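Local coordinates for protein glycosyl hydrolase, family 38 (Enterococcus faecalis, PDB 5KBP) that probably hydrolyses alpha-mannosides as a carbohydrate- and metal-binding member of glycosyl hydrolase family 38, at residues Asp438-Leu443 with Pro484-Tyr489; Ser397-Lys402 with Ser506-Gln511; Glu622-Val627 with Trp760-Thr765. All coordinates share one frame; numbering follows the deposited sequence.

Interactions 1 and 2 lie close together, their centres about 22 Å apart and nearest atoms about 7 Å, and their strands, 483-499 and 503-511, follow each other in the chain. Residues 397-402 and 506-511 of interaction 2 bracket the whole of interaction 1 in sequence. Interaction 3 is remote, its centre about 57 Å from that of interaction 1 and about 65 Å from that of interaction 2. The dimer nevertheless brings copies of 1 and 3 together: Y440 and M486 of one subunit pack on A626 of the other. All three lie away from the calcium-binding F253 and Y256, where this chain holds no calcium; the sulfate at interaction 2 probably comes from the crystallisation liquor.

Interaction 1 of 3, residues Asp438-Leu443 with Pro484-Tyr489; sequences DLYHEL and PYMAKY
M486 reaches from strand 484-489 into the side of helix 438-443 and meets L439, Y440 and L443 in turn. Its chain bends at chi2 (-64°), which folds SD and CE toward the tyrosine. There CE comes to 3.7 Å from Y440 CB, while SD approaches the rim of the ring, 5.3 Å from its centroid and 85° off the normal, a Met-aromatic contact made at the edge. CG of the same methionine rests against L439 CB at 4.0 Å. One turn further along, the L443 methyl CD1 presses on the strand backbone itself, 3.4 Å from M486 O and 3.6 Å from A487 C. With the segment axes 8.0 Å apart at their closest and nearly parallel (10°), this single methyl is the one leucine carbon that reaches the main chain. The strand is the middle one of a three-stranded antiparallel sheet, between 416-430 and 463-475, and helix 436-445 lies in the connection between those two outer strands. F472 and V470 of strand 463-475 add to the apolar layer, touching M486 and L443 respectively. Beyond L443 the contact slackens. The extended chain of K488 passes the C-terminal end of the segment, and its NZ makes a weak hydrogen bond of 3.5 Å to L443 O; T448 OG1 is the stronger partner of this amine. The exposed D438 and E442 mark the solvent side of the helix, whereas all the residues that touch are buried. P484, further up the strand, packs on W760 of the second subunit.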
loop_
_atom_site.group_PDB
_atom_site.type_symbol
_atom_site.label_atom_id
_atom_site.label_comp_id
_atom_site.label_asym_id
_atom_site.label_seq_id
_atom_site.Cartn_x
_atom_site.Cartn_y
_atom_site.Cartn_z
ATOM N N ASP A 438 -28.124 -25.825 -4.092
ATOM C CA ASP A 438 -29.469 -26.096 -4.585
ATOM C C ASP A 438 -30.171 -24.806 -4.991
ATOM O O ASP A 438 -30.816 -24.749 -6.044
ATOM C CB ASP A 438 -30.283 -26.842 -3.528
ATOM C CG ASP A 438 -29.684 -28.192 -3.177
ATOM O OD1 ASP A 438 -28.826 -28.679 -3.942
ATOM O OD2 ASP A 438 -30.078 -28.769 -2.141
ATOM N N LEU A 439 -30.047 -23.758 -4.172
ATOM C CA LEU A 439 -30.639 -22.469 -4.517
ATOM C C LEU A 439 -30.012 -21.898 -5.781
ATOM O O LEU A 439 -30.698 -21.273 -6.599
ATOM C CB LEU A 439 -30.476 -21.491 -3.353
ATOM C CG LEU A 439 -30.898 -21.979 -1.966
ATOM C CD1 LEU A 439 -30.591 -20.930 -0.906
ATOM C CD2 LEU A 439 -32.372 -22.353 -1.952
ATOM N N TYR A 440 -28.704 -22.102 -5.953
ATOM C CA TYR A 440 -28.007 -21.600 -7.133
ATOM C C TYR A 440 -28.577 -22.212 -8.407
ATOM O O TYR A 440 -28.983 -21.495 -9.329
ATOM C CB TYR A 440 -26.510 -21.894 -7.003
ATOM C CG TYR A 440 -25.656 -21.452 -8.169
ATOM C CD1 TYR A 440 -25.424 -22.299 -9.246
ATOM C CD2 TYR A 440 -25.059 -20.199 -8.181
ATOM C CE1 TYR A 440 -24.637 -21.904 -10.309
ATOM C CE2 TYR A 440 -24.268 -19.794 -9.241
ATOM C CZ TYR A 440 -24.060 -20.652 -10.302
ATOM O OH TYR A 440 -23.274 -20.258 -11.360
ATOM N N HIS A 441 -28.623 -23.545 -8.471
ATOM C CA HIS A 441 -29.136 -24.212 -9.660
ATOM C C HIS A 441 -30.651 -24.103 -9.782
ATOM O O HIS A 441 -31.179 -24.228 -10.891
ATOM C CB HIS A 441 -28.706 -25.680 -9.665
ATOM C CG HIS A 441 -27.229 -25.874 -9.819
ATOM N ND1 HIS A 441 -26.403 -26.184 -8.760
ATOM C CD2 HIS A 441 -26.430 -25.790 -10.908
ATOM C CE1 HIS A 441 -25.159 -26.289 -9.191
ATOM N NE2 HIS A 441 -25.148 -26.054 -10.491
ATOM N N GLU A 442 -31.361 -23.871 -8.674
ATOM C CA GLU A 442 -32.797 -23.628 -8.762
ATOM C C GLU A 442 -33.088 -22.344 -9.526
ATOM O O GLU A 442 -33.970 -22.312 -10.393
ATOM C CB GLU A 442 -33.410 -23.570 -7.363
ATOM C CG GLU A 442 -34.876 -23.176 -7.340
ATOM C CD GLU A 442 -35.447 -23.144 -5.938
ATOM O OE1 GLU A 442 -34.983 -23.931 -5.087
ATOM O OE2 GLU A 442 -36.356 -22.326 -5.684
ATOM N N LEU A 443 -32.353 -21.270 -9.219
ATOM C CA LEU A 443 -32.513 -20.025 -9.961
ATOM C C LEU A 443 -31.986 -20.149 -11.383
ATOM O O LEU A 443 -32.532 -19.528 -12.302
ATOM C CB LEU A 443 -31.800 -18.884 -9.234
ATOM C CG LEU A 443 -32.320 -18.523 -7.842
ATOM C CD1 LEU A 443 -31.493 -17.400 -7.232
ATOM C CD2 LEU A 443 -33.788 -18.137 -7.904
ATOM N N PRO A 484 -26.492 -13.625 3.716
ATOM C CA PRO A 484 -26.087 -14.255 2.457
ATOM C C PRO A 484 -27.272 -14.835 1.700
ATOM O O PRO A 484 -28.272 -15.259 2.285
ATOM C CB PRO A 484 -25.140 -15.366 2.920
ATOM C CG PRO A 484 -25.698 -15.770 4.251
ATOM C CD PRO A 484 -26.280 -14.515 4.872
ATOM N N TYR A 485 -27.141 -14.864 0.374
ATOM C CA TYR A 485 -28.223 -15.351 -0.469
ATOM C C TYR A 485 -27.695 -15.690 -1.855
ATOM O O TYR A 485 -26.595 -15.287 -2.241
ATOM C CB TYR A 485 -29.358 -14.325 -0.577
ATOM C CG TYR A 485 -28.923 -12.956 -1.055
ATOM C CD1 TYR A 485 -28.779 -12.682 -2.411
ATOM C CD2 TYR A 485 -28.668 -11.933 -0.152
ATOM C CE1 TYR A 485 -28.384 -11.432 -2.850
ATOM C CE2 TYR A 485 -28.275 -10.679 -0.584
ATOM C CZ TYR A 485 -28.134 -10.435 -1.932
ATOM O OH TYR A 485 -27.743 -9.187 -2.359
ATOM N N MET A 486 -28.502 -16.450 -2.589
ATOM C CA MET A 486 -28.350 -16.624 -4.027
ATOM C C MET A 486 -29.412 -15.783 -4.721
ATOM O O MET A 486 -30.585 -15.819 -4.334
ATOM C CB MET A 486 -28.491 -18.093 -4.426
ATOM C CG MET A 486 -27.367 -18.988 -3.942
ATOM S SD MET A 486 -25.779 -18.549 -4.674
ATOM C CE MET A 486 -24.813 -19.995 -4.255
ATOM N N ALA A 487 -29.006 -15.025 -5.734
ATOM C CA ALA A 487 -29.904 -14.087 -6.388
ATOM C C ALA A 487 -29.826 -14.241 -7.899
ATOM O O ALA A 487 -28.861 -14.779 -8.447
ATOM C CB ALA A 487 -29.588 -12.638 -5.997
ATOM N N LYS A 488 -30.869 -13.755 -8.567
ATOM C CA LYS A 488 -30.921 -13.674 -10.019
ATOM C C LYS A 488 -31.050 -12.211 -10.412
ATOM O O LYS A 488 -31.906 -11.496 -9.880
ATOM C CB LYS A 488 -32.089 -14.489 -10.584
ATOM C CG LYS A 488 -32.080 -14.600 -12.099
ATOM C CD LYS A 488 -33.042 -15.673 -12.579
ATOM C CE LYS A 488 -32.864 -15.952 -14.061
ATOM N NZ LYS A 488 -33.689 -17.106 -14.514
ATOM N N TYR A 489 -30.200 -11.770 -11.333
ATOM C CA TYR A 489 -30.129 -10.369 -11.721
ATOM C C TYR A 489 -30.464 -10.217 -13.195
ATOM O O TYR A 489 -30.060 -11.038 -14.025
ATOM C CB TYR A 489 -28.741 -9.788 -11.444
ATOM C CG TYR A 489 -28.360 -9.801 -9.986
ATOM C CD1 TYR A 489 -28.689 -8.739 -9.155
ATOM C CD2 TYR A 489 -27.675 -10.876 -9.438
ATOM C CE1 TYR A 489 -28.345 -8.746 -7.817
ATOM C CE2 TYR A 489 -27.325 -10.893 -8.101
ATOM C CZ TYR A 489 -27.664 -9.825 -7.295
ATOM O OH TYR A 489 -27.319 -9.834 -5.964
#

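Interaction 2 of 3, residues Ser397-Lys402 with Ser506-Gln511; sequences SVFPEK and SFALIQ. With SO4 (sulfate ion), chain D.
F399 lays its ring on the methyl of A508, whose CB stands 3.5 Å from the ring centroid and 17° off the normal, a CH-pi contact over the face. F399 CG lies anti to its carbonyl carbon, which turns the ring onto the strand. The opposite face is covered from within the loop by V398 CG1. The far end of the ring abuts the strand backbone, with CZ 3.4 Å from F507 O and 3.8 Å from S506 C, the latter at the ring edge. Next along the loop, P400 CG touches I510 CG2 at 3.8 Å, the side chains crossing at about a right angle. The loop backbone is held further out: R810 donates through NE to F399 O and through NH1 to the sulfate. That ion also takes a forked bond from K402 N, to O2 at 3.0 Å and to O4 at 3.1 Å, straighter to O2 (150°) than to O4 (135°). The loop follows helix 362-393 and leads into strand 404-410, which pairs antiparallel with strand 503-511 through backbone bonds of F507 to F406 and L509 to H404. On the other edge of 503-511, A508 and I510 bond to strand 451-454, whose I454 also touches P400.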
loop_
_atom_site.group_PDB
_atom_site.type_symbol
_atom_site.label_atom_id
_atom_site.label_comp_id
_atom_site.label_asym_id
_atom_site.label_seq_id
_atom_site.Cartn_x
_atom_site.Cartn_y
_atom_site.Cartn_z
ATOM N N SER A 397 -43.961 3.343 -3.501
ATOM C CA SER A 397 -45.288 2.739 -3.481
ATOM C C SER A 397 -46.139 3.160 -4.670
ATOM O O SER A 397 -47.201 2.568 -4.891
ATOM C CB SER A 397 -46.007 3.092 -2.177
ATOM O OG SER A 397 -46.131 4.496 -2.022
ATOM N N VAL A 398 -45.700 4.164 -5.434
ATOM C CA VAL A 398 -46.426 4.575 -6.630
ATOM C C VAL A 398 -46.416 3.466 -7.677
ATOM O O VAL A 398 -47.349 3.349 -8.480
ATOM C CB VAL A 398 -45.831 5.890 -7.172
ATOM C CG1 VAL A 398 -44.344 5.725 -7.462
ATOM C CG2 VAL A 398 -46.585 6.367 -8.409
ATOM N N PHE A 399 -45.381 2.627 -7.678
ATOM C CA PHE A 399 -45.304 1.516 -8.612
ATOM C C PHE A 399 -46.231 0.382 -8.173
ATOM O O PHE A 399 -46.533 0.245 -6.984
ATOM C CB PHE A 399 -43.869 1.008 -8.714
ATOM C CG PHE A 399 -42.906 2.023 -9.260
ATOM C CD1 PHE A 399 -43.090 2.563 -10.522
ATOM C CD2 PHE A 399 -41.811 2.433 -8.516
ATOM C CE1 PHE A 399 -42.204 3.494 -11.031
ATOM C CE2 PHE A 399 -40.922 3.364 -9.018
ATOM C CZ PHE A 399 -41.119 3.896 -10.278
ATOM N N PRO A 400 -46.700 -0.439 -9.111
ATOM C CA PRO A 400 -47.600 -1.537 -8.743
ATOM C C PRO A 400 -46.890 -2.583 -7.898
ATOM O O PRO A 400 -45.662 -2.644 -7.828
ATOM C CB PRO A 400 -48.028 -2.116 -10.096
ATOM C CG PRO A 400 -46.919 -1.754 -11.022
ATOM C CD PRO A 400 -46.448 -0.402 -10.563
ATOM N N GLU A 401 -47.695 -3.417 -7.246
ATOM C CA GLU A 401 -47.157 -4.466 -6.393
ATOM C C GLU A 401 -46.395 -5.498 -7.220
ATOM O O GLU A 401 -46.653 -5.685 -8.412
ATOM C CB GLU A 401 -48.282 -5.137 -5.605
ATOM C CG GLU A 401 -48.809 -4.293 -4.452
ATOM C CD GLU A 401 -50.109 -4.823 -3.883
ATOM O OE1 GLU A 401 -51.041 -5.089 -4.672
ATOM O OE2 GLU A 401 -50.199 -4.975 -2.647
ATOM N N LYS A 402 -45.437 -6.157 -6.566
ATOM C CA LYS A 402 -44.509 -7.135 -7.132
ATOM C C LYS A 402 -43.515 -6.514 -8.108
ATOM O O LYS A 402 -42.733 -7.249 -8.719
ATOM C CB LYS A 402 -45.230 -8.299 -7.830
ATOM C CG LYS A 402 -46.207 -9.057 -6.944
ATOM C CD LYS A 402 -46.893 -10.169 -7.718
ATOM N N SER A 506 -37.115 7.844 -11.249
ATOM C CA SER A 506 -37.434 6.514 -10.756
ATOM C C SER A 506 -38.157 5.712 -11.830
ATOM O O SER A 506 -39.014 6.239 -12.544
ATOM C CB SER A 506 -38.294 6.591 -9.494
ATOM O OG SER A 506 -37.610 7.271 -8.455
ATOM N N PHE A 507 -37.796 4.437 -11.943
ATOM C CA PHE A 507 -38.431 3.504 -12.862
ATOM C C PHE A 507 -38.693 2.199 -12.121
ATOM O O PHE A 507 -38.302 2.031 -10.963
ATOM C CB PHE A 507 -37.564 3.274 -14.107
ATOM C CG PHE A 507 -37.232 4.534 -14.857
ATOM C CD1 PHE A 507 -38.090 5.026 -15.826
ATOM C CD2 PHE A 507 -36.061 5.224 -14.593
ATOM C CE1 PHE A 507 -37.787 6.183 -16.517
ATOM C CE2 PHE A 507 -35.752 6.382 -15.281
ATOM C CZ PHE A 507 -36.616 6.862 -16.245
ATOM N N ALA A 508 -39.363 1.265 -12.792
ATOM C CA ALA A 508 -39.668 -0.021 -12.186
ATOM C C ALA A 508 -39.664 -1.098 -13.259
ATOM O O ALA A 508 -39.779 -0.816 -14.454
ATOM C CB ALA A 508 -41.016 -0.003 -11.457
ATOM N N LEU A 509 -39.537 -2.345 -12.811
ATOM C CA LEU A 509 -39.478 -3.508 -13.688
ATOM C C LEU A 509 -40.669 -4.401 -13.368
ATOM O O LEU A 509 -40.702 -5.043 -12.312
ATOM C CB LEU A 509 -38.159 -4.258 -13.507
ATOM C CG LEU A 509 -37.538 -4.911 -14.742
ATOM C CD1 LEU A 509 -37.189 -3.859 -15.780
ATOM C CD2 LEU A 509 -36.305 -5.708 -14.350
ATOM N N ILE A 510 -41.646 -4.436 -14.269
ATOM C CA ILE A 510 -42.836 -5.256 -14.093
ATOM C C ILE A 510 -42.842 -6.351 -15.150
ATOM O O ILE A 510 -42.170 -6.266 -16.183
ATOM C CB ILE A 510 -44.134 -4.427 -14.167
ATOM C CG1 ILE A 510 -44.286 -3.793 -15.551
ATOM C CG2 ILE A 510 -44.146 -3.364 -13.088
ATOM C CD1 ILE A 510 -45.600 -3.069 -15.749
ATOM N N GLN A 511 -43.616 -7.400 -14.879
ATOM C CA GLN A 511 -43.776 -8.473 -15.850
ATOM C C GLN A 511 -44.682 -8.013 -16.983
ATOM O O GLN A 511 -45.777 -7.493 -16.748
ATOM C CB GLN A 511 -44.352 -9.720 -15.185
ATOM C CG GLN A 511 -43.448 -10.344 -14.137
ATOM C CD GLN A 511 -43.795 -11.794 -13.867
ATOM O OE1 GLN A 511 -44.480 -12.439 -14.661
ATOM N NE2 GLN A 511 -43.321 -12.315 -12.742
HETATM S S SO4 D . -44.638 -5.869 -3.063
HETATM O O1 SO4 D . -44.233 -6.740 -1.963
HETATM O O2 SO4 D . -45.908 -6.335 -3.611
HETATM O O3 SO4 D . -44.795 -4.504 -2.571
HETATM O O4 SO4 D . -43.620 -5.896 -4.108
#

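Interaction 3 of 3, residues Glu622-Val627 with Trp760-Thr765; sequences EEQKAV and WGYFAT
With CG anti to the backbone N (chi1 169°), Y762 carries its ring to the helix end beside K625, whose extended chain runs alongside it in the same direction. The tyrosine ring lies across the end of the helix: K625 CA sits over one face, 3.9 Å from the centroid and 13° off the normal, in a CH-pi contact, and K625 CG follows over the same ring at 3.7 Å from CE2. The lysine amine goes on to a salt bridge with E621. Q624 O meets the ring obliquely, 3.2 Å from Y762 CD1, and also accepts V627 N at 3.1 Å. That bond is one of the two of a Schellman motif, which ends the helix with V627 at positive phi; A626 N still makes the regular helical bond to E622 O. The turn points V627 toward the loop, its CG2 4.0 Å from Y762 CB; M486 of the second subunit packs on the same valine. Helix 619-625 lies in the connection between strands 601-613 and 641-653, which pair in the nine-stranded antiparallel sheet, and the loop 760-765 comes between strand 745-753 and strand 772-783, the latter a member of that same sheet.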
loop_
_atom_site.group_PDB
_atom_site.type_symbol
_atom_site.label_atom_id
_atom_site.label_comp_id
_atom_site.label_asym_id
_atom_site.label_seq_id
_atom_site.Cartn_x
_atom_site.Cartn_y
_atom_site.Cartn_z
ATOM N N GLU A 622 23.857 0.825 -20.793
ATOM C CA GLU A 622 25.134 1.465 -20.491
ATOM C C GLU A 622 25.000 2.982 -20.457
ATOM O O GLU A 622 25.621 3.649 -19.622
ATOM C CB GLU A 622 26.190 1.044 -21.513
ATOM C CG GLU A 622 26.700 -0.368 -21.319
ATOM C CD GLU A 622 27.472 -0.531 -20.025
ATOM O OE1 GLU A 622 28.491 0.170 -19.842
ATOM O OE2 GLU A 622 27.057 -1.357 -19.186
ATOM N N GLU A 623 24.192 3.547 -21.357
ATOM C CA GLU A 623 24.006 4.994 -21.369
ATOM C C GLU A 623 23.196 5.468 -20.170
ATOM O O GLU A 623 23.318 6.629 -19.764
ATOM C CB GLU A 623 23.340 5.428 -22.674
ATOM C CG GLU A 623 24.158 5.098 -23.916
ATOM C CD GLU A 623 23.544 5.639 -25.189
ATOM O OE1 GLU A 623 24.262 6.322 -25.949
ATOM O OE2 GLU A 623 22.347 5.379 -25.434
ATOM N N GLN A 624 22.374 4.591 -19.591
ATOM C CA GLN A 624 21.656 4.929 -18.368
ATOM C C GLN A 624 22.553 4.805 -17.142
ATOM O O GLN A 624 22.529 5.673 -16.263
ATOM C CB GLN A 624 20.427 4.032 -18.214
ATOM C CG GLN A 624 19.371 4.224 -19.286
ATOM C CD GLN A 624 18.302 3.153 -19.237
ATOM O OE1 GLN A 624 18.545 2.041 -18.767
ATOM N NE2 GLN A 624 17.111 3.482 -19.719
ATOM N N LYS A 625 23.345 3.732 -17.064
ATOM C CA LYS A 625 24.207 3.527 -15.904
ATOM C C LYS A 625 25.276 4.608 -15.807
ATOM O O LYS A 625 25.620 5.055 -14.706
ATOM C CB LYS A 625 24.853 2.142 -15.966
ATOM C CG LYS A 625 23.886 0.990 -15.745
ATOM C CD LYS A 625 24.617 -0.343 -15.736
ATOM C CE LYS A 625 23.682 -1.487 -15.382
ATOM N NZ LYS A 625 24.398 -2.794 -15.356
ATOM N N ALA A 626 25.815 5.040 -16.945
ATOM C CA ALA A 626 26.826 6.087 -16.965
ATOM C C ALA A 626 26.238 7.483 -16.809
ATOM O O ALA A 626 27.003 8.454 -16.779
ATOM C CB ALA A 626 27.637 6.012 -18.261
ATOM N N VAL A 627 24.915 7.599 -16.696
ATOM C CA VAL A 627 24.216 8.880 -16.605
ATOM C C VAL A 627 24.653 9.774 -17.760
ATOM O O VAL A 627 25.091 10.912 -17.555
ATOM C CB VAL A 627 24.451 9.557 -15.241
ATOM C CG1 VAL A 627 23.410 10.648 -14.997
ATOM C CG2 VAL A 627 24.412 8.524 -14.122
ATOM N N TRP A 760 19.184 13.511 -11.422
ATOM C CA TRP A 760 20.548 13.703 -10.945
ATOM C C TRP A 760 21.356 12.416 -10.833
ATOM O O TRP A 760 22.496 12.464 -10.360
ATOM C CB TRP A 760 20.532 14.410 -9.583
ATOM C CG TRP A 760 19.825 13.643 -8.498
ATOM C CD1 TRP A 760 18.488 13.659 -8.224
ATOM C CD2 TRP A 760 20.420 12.758 -7.539
ATOM N NE1 TRP A 760 18.214 12.836 -7.160
ATOM C CE2 TRP A 760 19.382 12.272 -6.720
ATOM C CE3 TRP A 760 21.728 12.329 -7.296
ATOM C CZ2 TRP A 760 19.612 11.378 -5.675
ATOM C CZ3 TRP A 760 21.954 11.440 -6.259
ATOM C CH2 TRP A 760 20.902 10.975 -5.463
ATOM N N GLY A 761 20.819 11.280 -11.254
ATOM C CA GLY A 761 21.573 10.049 -11.139
ATOM C C GLY A 761 20.947 8.938 -11.948
ATOM O O GLY A 761 20.053 9.164 -12.766
ATOM N N TYR A 762 21.440 7.724 -11.711
ATOM C CA TYR A 762 20.905 6.524 -12.339
ATOM C C TYR A 762 20.049 5.775 -11.326
ATOM O O TYR A 762 20.561 5.286 -10.313
ATOM C CB TYR A 762 22.019 5.621 -12.865
ATOM C CG TYR A 762 21.528 4.252 -13.280
ATOM C CD1 TYR A 762 20.611 4.107 -14.312
ATOM C CD2 TYR A 762 21.980 3.105 -12.638
ATOM C CE1 TYR A 762 20.154 2.858 -14.694
ATOM C CE2 TYR A 762 21.529 1.851 -13.015
ATOM C CZ TYR A 762 20.617 1.734 -14.043
ATOM O OH TYR A 762 20.166 0.489 -14.422
ATOM N N PHE A 763 18.751 5.688 -11.603
ATOM C CA PHE A 763 17.807 4.937 -10.778
ATOM C C PHE A 763 16.965 4.085 -11.720
ATOM O O PHE A 763 16.051 4.595 -12.375
ATOM C CB PHE A 763 16.937 5.866 -9.937
ATOM C CG PHE A 763 17.716 6.814 -9.072
ATOM C CD1 PHE A 763 18.089 8.060 -9.550
ATOM C CD2 PHE A 763 18.071 6.463 -7.780
ATOM C CE1 PHE A 763 18.804 8.937 -8.757
ATOM C CE2 PHE A 763 18.785 7.336 -6.983
ATOM C CZ PHE A 763 19.152 8.573 -7.472
ATOM N N ALA A 764 17.280 2.795 -11.794
ATOM C CA ALA A 764 16.531 1.888 -12.652
ATOM C C ALA A 764 15.098 1.753 -12.152
ATOM O O ALA A 764 14.862 1.502 -10.965
ATOM C CB ALA A 764 17.209 0.520 -12.700
ATOM N N THR A 765 14.142 1.933 -13.060
ATOM C CA THR A 765 12.714 1.828 -12.759
ATOM C C THR A 765 12.075 0.923 -13.805
ATOM O O THR A 765 11.431 1.400 -14.749
ATOM C CB THR A 765 12.047 3.204 -12.727
ATOM O OG1 THR A 765 12.345 3.915 -13.938
ATOM C CG2 THR A 765 12.546 4.012 -11.537
#